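PDB 2JC4: exodeoxyribonuclease III from Neisseria meningitidis, which probably degrades double-stranded DNA as a metal-dependent 3'-5' exonuclease and serves in DNA repair. Local coordinates for residues 7-12 and 201-206. Numbering follows the deposited sequence.
Sequences NVNSLN and FDYRGA. With MG (magnesium ion), chain B.
Asn9 and Tyr203 meet beside the magnesium ion, where the carboxamide of Asn9 illustrates how one flat group can serve a cation and a neighbouring loop at once. From CB the chain leaves with CG anti to the backbone N (chi1 -172°), which carries the amide out toward the loop of Tyr203. CB itself stays 3.9 Å from the magnesium ion, and CG lies 3.2 Å from it. Beyond CG the two branches divide the work. OD1 takes the metal at 2.5 Å, beside four water molecules that each lie 2.2 Å from the magnesium ion; Glu34 OE1 is the other protein ligand, and Lys36 NZ also hydrogen-bonds to Asn9 OD1. Metal and lysine would both draw electron density from the carbonyl, probably making the N-H groups across the amide better donors. ND2 uses one of them on Tyr203 OH, 3.0 Å away, with a moderately bent N-H...O angle of 150°. The hydroxyl lies almost in the amide plane, and ND2 in turn sits at the edge of the phenol ring, 3.4 Å from Tyr203 CE2, the two planes being 39° apart.

This is the DNase I-like fold of the AP/ExoA nucleases, in which loops at the ends of two central beta-sheets build the metal site; Asn9 comes from the link between strand 2-7 and helix 11-23, Tyr203 from the loop before helix 207-210. Asn7 OD1 accepts from Asn9 N at 3.1 Å, closing an Asx turn at the end of strand 2-7. Tyr203 OH, while accepting from ND2, gives its own proton to Pro244 O. The tyrosine side chain touches Arg14 and lies about 4 Å (nearest atoms) from that of Asp246, which can bind a second metal ion.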
# COMPACT_ATOMS: atom_id res chain seq x y z
N ASN A 7 1.07 -5.04 3.25
CA ASN A 7 2.50 -5.04 3.55
C ASN A 7 2.73 -6.31 4.38
O ASN A 7 2.26 -6.42 5.52
CB ASN A 7 2.89 -3.76 4.33
CG ASN A 7 4.34 -3.73 4.72
OD1 ASN A 7 4.95 -4.78 5.00
ND2 ASN A 7 4.92 -2.53 4.77
N VAL A 8 3.38 -7.29 3.77
CA VAL A 8 3.49 -8.64 4.33
C VAL A 8 4.71 -8.82 5.23
O VAL A 8 4.86 -9.88 5.82
CB VAL A 8 3.56 -9.74 3.21
CG1 VAL A 8 2.24 -9.86 2.49
CG2 VAL A 8 4.71 -9.46 2.20
N ASN A 9 5.59 -7.81 5.29
CA ASN A 9 6.77 -7.87 6.17
C ASN A 9 7.59 -9.16 5.96
O ASN A 9 7.86 -9.93 6.92
CB ASN A 9 6.35 -7.76 7.65
CG ASN A 9 7.53 -7.65 8.58
OD1 ASN A 9 8.55 -7.11 8.19
ND2 ASN A 9 7.40 -8.14 9.81
N SER A 10 7.98 -9.38 4.71
CA SER A 10 8.64 -10.58 4.14
C SER A 10 7.63 -11.57 3.52
O SER A 10 6.82 -12.21 4.23
CB SER A 10 9.58 -11.32 5.12
OG SER A 10 10.00 -12.50 4.44
N LEU A 11 7.68 -11.72 2.20
CA LEU A 11 6.84 -12.73 1.54
C LEU A 11 7.28 -14.18 1.82
O LEU A 11 6.46 -15.09 1.80
CB LEU A 11 6.76 -12.49 0.02
CG LEU A 11 5.78 -13.38 -0.73
CD1 LEU A 11 4.38 -13.31 -0.14
CD2 LEU A 11 5.75 -12.97 -2.22
N ASN A 12 8.57 -14.38 2.09
CA ASN A 12 9.06 -15.70 2.53
C ASN A 12 8.28 -16.13 3.77
O ASN A 12 7.76 -17.24 3.85
CB ASN A 12 10.56 -15.64 2.83
CG ASN A 12 11.29 -16.95 2.45
OD1 ASN A 12 10.70 -18.03 2.35
ND2 ASN A 12 12.60 -16.83 2.21
N PHE A 201 0.15 -2.08 13.50
CA PHE A 201 0.26 -2.14 14.95
C PHE A 201 1.66 -2.70 15.26
O PHE A 201 2.03 -3.77 14.78
CB PHE A 201 -0.81 -3.08 15.55
CG PHE A 201 -2.24 -2.75 15.13
CD1 PHE A 201 -2.74 -3.15 13.86
CD2 PHE A 201 -3.09 -2.09 16.03
CE1 PHE A 201 -4.06 -2.85 13.49
CE2 PHE A 201 -4.44 -1.79 15.66
CZ PHE A 201 -4.91 -2.18 14.41
N ASP A 202 2.45 -1.96 16.04
CA ASP A 202 3.79 -2.39 16.37
C ASP A 202 3.74 -3.77 17.05
O ASP A 202 2.91 -4.02 17.95
CB ASP A 202 4.44 -1.33 17.28
CG ASP A 202 5.97 -1.40 17.29
OD1 ASP A 202 6.55 -2.50 17.28
OD2 ASP A 202 6.60 -0.32 17.32
N TYR A 203 4.61 -4.67 16.62
CA TYR A 203 4.82 -5.92 17.36
C TYR A 203 5.25 -5.64 18.80
O TYR A 203 4.86 -6.37 19.73
CB TYR A 203 5.90 -6.77 16.70
CG TYR A 203 5.66 -7.36 15.32
CD1 TYR A 203 4.49 -8.08 15.01
CD2 TYR A 203 6.67 -7.28 14.35
CE1 TYR A 203 4.31 -8.67 13.75
CE2 TYR A 203 6.52 -7.88 13.09
CZ TYR A 203 5.34 -8.56 12.80
OH TYR A 203 5.23 -9.12 11.56
N ARG A 204 6.08 -4.60 19.01
CA ARG A 204 6.57 -4.37 20.38
C ARG A 204 5.46 -3.86 21.29
O ARG A 204 4.77 -2.89 20.96
CB ARG A 204 7.74 -3.36 20.41
CG ARG A 204 8.26 -3.11 21.83
CD ARG A 204 9.38 -2.05 21.85
NE ARG A 204 9.81 -1.73 23.22
CZ ARG A 204 10.52 -2.54 24.00
NH1 ARG A 204 10.89 -3.75 23.58
NH2 ARG A 204 10.86 -2.15 25.22
N GLY A 205 5.28 -4.51 22.43
CA GLY A 205 4.32 -4.03 23.42
C GLY A 205 2.91 -4.57 23.18
O GLY A 205 1.96 -4.08 23.78
N ALA A 206 2.79 -5.57 22.32
CA ALA A 206 1.49 -6.18 22.00
C ALA A 206 0.47 -5.13 21.55
O ALA A 206 -0.66 -5.17 22.00
CB ALA A 206 0.96 -6.92 23.25
MG MG B . 8.50 -4.59 8.17
O HOH W 1 6.31 -4.52 7.75
O HOH W 2 8.21 -4.50 10.36
O HOH W 3 8.29 -2.42 7.99
O HOH W 4 10.69 -4.42 8.24